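Local coordinates for protein transcriptional regulator, LacI family (Arthrobacter sp., PDB 4RKR) that probably represses or otherwise regulates transcription as a LacI-family regulator whose periplasmic-binding-protein-like ligand domain binds lactose, at residues 76-81 with 94-99. Residues are numbered along the deposited sequence; the frame is centred on the assembly and turned at random.
Sequences GYLGGY and LIVLDE. With GAL (beta-D-galactopyranose), chain E; GLC (alpha-D-glucopyranose), chain B.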
ATOM      1  N   GLY A  76       8.820  14.715  -3.949  1.00 30.22           N
ATOM      2  CA  GLY A  76       7.389  14.564  -3.780  1.00 48.87           C
ATOM      3  C   GLY A  76       6.482  14.784  -4.956  1.00 33.93           C
ATOM      4  O   GLY A  76       6.857  15.371  -5.990  1.00 34.85           O
ATOM      5  N   TYR A  77       5.267  14.286  -4.766  1.00 34.74           N
ATOM      6  CA  TYR A  77       4.127  14.639  -5.588  1.00 27.71           C
ATOM      7  C   TYR A  77       3.414  15.776  -4.859  1.00 25.52           C
ATOM      8  O   TYR A  77       2.927  15.587  -3.745  1.00 25.62           O
ATOM      9  CB  TYR A  77       3.215  13.434  -5.752  1.00 29.10           C
ATOM     10  CG  TYR A  77       3.701  12.412  -6.761  1.00 30.84           C
ATOM     11  CD1 TYR A  77       4.677  11.464  -6.425  1.00 31.32           C
ATOM     12  CD2 TYR A  77       3.164  12.374  -8.043  1.00 31.00           C
ATOM     13  CE1 TYR A  77       5.108  10.523  -7.351  1.00 33.65           C
ATOM     14  CE2 TYR A  77       3.589  11.442  -8.976  1.00 37.66           C
ATOM     15  CZ  TYR A  77       4.547  10.521  -8.623  1.00 27.93           C
ATOM     16  OH  TYR A  77       4.968   9.636  -9.552  1.00 32.23           O
ATOM     17  N   LEU A  78       3.355  16.958  -5.478  1.00 33.86           N
ATOM     18  CA  LEU A  78       2.944  18.170  -4.760  1.00 34.56           C
ATOM     19  C   LEU A  78       1.598  18.732  -5.152  1.00 37.45           C
ATOM     20  O   LEU A  78       1.225  19.800  -4.665  1.00 29.09           O
ATOM     21  CB  LEU A  78       4.003  19.270  -4.923  1.00 30.37           C
ATOM     22  CG  LEU A  78       5.371  19.061  -4.245  1.00 45.39           C
ATOM     23  CD1 LEU A  78       6.009  20.414  -4.002  1.00 70.98           C
ATOM     24  CD2 LEU A  78       5.293  18.303  -2.925  1.00 44.61           C
ATOM     25  N   GLY A  79       0.883  18.038  -6.032  1.00 33.86           N
ATOM     26  CA  GLY A  79      -0.462  18.446  -6.426  1.00 37.56           C
ATOM     27  C   GLY A  79      -0.539  19.839  -7.035  1.00 37.53           C
ATOM     28  O   GLY A  79      -1.519  20.538  -6.856  1.00 30.88           O
ATOM     29  N   GLY A  80       0.500  20.239  -7.754  1.00 52.41           N
ATOM     30  CA  GLY A  80       0.494  21.519  -8.458  1.00 37.54           C
ATOM     31  C   GLY A  80       1.216  22.664  -7.773  1.00 52.34           C
ATOM     32  O   GLY A  80       1.286  23.742  -8.355  1.00 35.20           O
ATOM     33  N   TYR A  81       1.761  22.445  -6.566  1.00 30.74           N
ATOM     34  CA  TYR A  81       2.449  23.521  -5.812  1.00 41.51           C
ATOM     35  C   TYR A  81       3.991  23.547  -5.960  1.00 33.89           C
ATOM     36  O   TYR A  81       4.715  24.191  -5.181  1.00 26.09           O
ATOM     37  CB  TYR A  81       2.054  23.454  -4.336  1.00 50.07           C
ATOM     38  CG  TYR A  81       0.610  23.806  -4.102  1.00 34.52           C
ATOM     39  CD1 TYR A  81       0.197  25.139  -4.086  1.00 52.91           C
ATOM     40  CD2 TYR A  81      -0.354  22.812  -3.909  1.00 62.24           C
ATOM     41  CE1 TYR A  81      -1.130  25.477  -3.875  1.00 54.30           C
ATOM     42  CE2 TYR A  81      -1.685  23.140  -3.697  1.00 41.27           C
ATOM     43  CZ  TYR A  81      -2.063  24.474  -3.678  1.00 55.86           C
ATOM     44  OH  TYR A  81      -3.371  24.813  -3.473  1.00 52.03           O
ATOM     45  N   LEU A  94      14.045  20.933  -4.146  1.00 22.76           N
ATOM     46  CA  LEU A  94      12.819  20.211  -4.349  1.00 24.44           C
ATOM     47  C   LEU A  94      12.937  19.444  -5.651  1.00 25.09           C
ATOM     48  O   LEU A  94      13.290  20.014  -6.691  1.00 32.14           O
ATOM     49  CB  LEU A  94      11.637  21.170  -4.465  1.00 39.14           C
ATOM     50  CG  LEU A  94      10.280  20.517  -4.767  1.00 30.29           C
ATOM     51  CD1 LEU A  94       9.917  19.529  -3.658  1.00 28.17           C
ATOM     52  CD2 LEU A  94       9.200  21.580  -4.929  1.00 32.04           C
ATOM     53  N   ILE A  95      12.619  18.159  -5.584  1.00 29.37           N
ATOM     54  CA  ILE A  95      12.476  17.327  -6.754  1.00 30.75           C
ATOM     55  C   ILE A  95      11.033  16.897  -6.817  1.00 25.24           C
ATOM     56  O   ILE A  95      10.564  16.180  -5.919  1.00 31.94           O
ATOM     57  CB  ILE A  95      13.347  16.078  -6.632  1.00 29.00           C
ATOM     58  CG1 ILE A  95      14.814  16.507  -6.517  1.00 36.62           C
ATOM     59  CG2 ILE A  95      13.126  15.164  -7.842  1.00 37.79           C
ATOM     60  CD1 ILE A  95      15.752  15.375  -6.197  1.00 67.93           C
ATOM     61  N   VAL A  96      10.333  17.347  -7.860  1.00 31.84           N
ATOM     62  CA  VAL A  96       8.898  17.054  -8.041  1.00 49.79           C
ATOM     63  C   VAL A  96       8.707  15.996  -9.109  1.00 35.06           C
ATOM     64  O   VAL A  96       9.512  15.900 -10.030  1.00 35.48           O
ATOM     65  CB  VAL A  96       8.065  18.299  -8.437  1.00 28.34           C
ATOM     66  CG1 VAL A  96       8.190  19.392  -7.395  1.00 82.51           C
ATOM     67  CG2 VAL A  96       8.465  18.841  -9.794  1.00 43.63           C
ATOM     68  N   LEU A  97       7.640  15.207  -8.981  1.00 28.52           N
ATOM     69  CA  LEU A  97       7.288  14.208 -10.002  1.00 26.30           C
ATOM     70  C   LEU A  97       5.985  14.541 -10.690  1.00 21.14           C
ATOM     71  O   LEU A  97       5.051  15.087 -10.083  1.00 32.34           O
ATOM     72  CB  LEU A  97       7.187  12.803  -9.403  1.00 34.12           C
ATOM     73  CG  LEU A  97       8.560  12.200  -9.100  1.00 50.80           C
ATOM     74  CD1 LEU A  97       8.952  12.447  -7.658  1.00 35.58           C
ATOM     75  CD2 LEU A  97       8.596  10.721  -9.404  1.00 47.77           C
ATOM     76  N   ASP A  98       5.963  14.249 -11.985  1.00 34.16           N
ATOM     77  CA  ASP A  98       4.738  14.192 -12.753  1.00 39.89           C
ATOM     78  C   ASP A  98       3.930  15.485 -12.722  1.00 31.33           C
ATOM     79  O   ASP A  98       2.711  15.435 -12.690  1.00 40.36           O
ATOM     80  CB  ASP A  98       3.893  13.027 -12.223  1.00 38.13           C
ATOM     81  CG  ASP A  98       2.935  12.459 -13.255  1.00 44.63           C
ATOM     82  OD1 ASP A  98       2.986  12.811 -14.463  1.00 40.30           O
ATOM     83  OD2 ASP A  98       2.110  11.641 -12.825  1.00 45.60           O
ATOM     84  N   GLU A  99       4.606  16.636 -12.708  1.00 32.15           N
ATOM     85  CA  GLU A  99       3.922  17.924 -12.852  1.00 29.29           C
ATOM     86  C   GLU A  99       4.870  18.999 -13.336  1.00 28.57           C
ATOM     87  O   GLU A  99       6.081  18.826 -13.310  1.00 38.36           O
ATOM     88  CB  GLU A  99       3.269  18.378 -11.538  1.00 34.94           C
ATOM     89  CG  GLU A  99       4.226  18.720 -10.400  1.00 65.54           C
ATOM     90  CD  GLU A  99       3.501  19.287  -9.182  1.00 50.27           C
ATOM     91  OE1 GLU A  99       3.338  20.512  -9.124  1.00 34.90           O
ATOM     92  OE2 GLU A  99       3.096  18.522  -8.266  1.00 42.02           O
TER
HETATM   93  C1  GAL E   2      -0.686   9.966 -10.189  1.00 30.08           C
HETATM   94  C2  GAL E   2      -1.591   8.738 -10.081  1.00 36.89           C
HETATM   95  C3  GAL E   2      -0.777   7.491  -9.740  1.00 34.92           C
HETATM   96  C4  GAL E   2       0.396   7.348 -10.694  1.00 33.25           C
HETATM   97  C5  GAL E   2       1.192   8.640 -10.771  1.00 38.23           C
HETATM   98  C6  GAL E   2       2.296   8.509 -11.808  1.00 38.33           C
HETATM   99  O2  GAL E   2      -2.546   8.980  -9.042  1.00 46.42           O
HETATM  100  O3  GAL E   2      -1.553   6.291  -9.827  1.00 29.34           O
HETATM  101  O4  GAL E   2      -0.097   7.012 -11.987  1.00 23.62           O
HETATM  102  O5  GAL E   2       0.356   9.740 -11.130  1.00 32.51           O
HETATM  103  O6  GAL E   2       3.236   9.564 -11.603  1.00 33.23           O
HETATM  104  C1  GLC B   1      -0.593  15.167 -10.986  1.00 53.58           C
HETATM  105  C2  GLC B   1      -0.154  14.223 -12.109  1.00 58.90           C
HETATM  106  C3  GLC B   1      -0.879  12.895 -12.037  1.00 34.00           C
HETATM  107  C4  GLC B   1      -0.697  12.299 -10.660  1.00 42.61           C
HETATM  108  C5  GLC B   1      -1.229  13.282  -9.622  1.00 36.86           C
HETATM  109  C6  GLC B   1      -1.076  12.714  -8.219  1.00 39.75           C
HETATM  110  O1  GLC B   1      -1.931  15.603 -11.227  1.00 69.31           O
HETATM  111  O2  GLC B   1      -0.448  14.783 -13.391  1.00 62.89           O
HETATM  112  O3  GLC B   1      -0.404  12.022 -13.064  1.00 50.31           O
HETATM  113  O4  GLC B   1      -1.449  11.089 -10.598  1.00 42.72           O
HETATM  114  O5  GLC B   1      -0.556  14.542  -9.697  1.00 41.31           O
HETATM  115  O6  GLC B   1      -1.344  13.740  -7.257  1.00 84.97           O
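Where Gly-76 runs alongside Val-96, two parallel strands of the periplasmic-binding-protein-like fold end together, and the loops beyond them show how strand ends build a lactose site. Gly-76 N bonds to Ile-95 O at 3.0 Å, and Gly-76 O takes Leu-97 N, joining 73-76 to 94-97. The Tyr-77 ring lies with one face against Leu-97 CB, a CH-pi contact 3.8 Å from the ring centroid. With CG anti to the carbonyl carbon (chi1 -78°), the ring is set across Leu-97, its hydroxyl reaching Tyr-29 and galactose O6, which lies in plane at the ring edge. The Asp-98 carboxylate stands nearly perpendicular to the ring; its OD2 accepts from galactose O6 at 2.7 Å and from glucose O3 at 2.6 Å, so one oxygen grips both rings of the lactose. Away from the disaccharide, Leu-78 CD1 meets Leu-94 CD2 tip to tip at 3.5 Å, next to Ala-85 of helix 82-89. Glu-99 reaches out to the 78-81 type I' turn, CG between the backbone N and the carbonyl carbon (chi1 66°) and the chain extended beyond. Cut back to an alanine, this position is likely to leave the amides of Leu-78 and Gly-80 without their shared acceptor. They approach Glu-99 OE2 from opposite faces of its plane, Leu-78 N on a more bent path, Gly-80 N nearly straight at 171° and 3.2 Å.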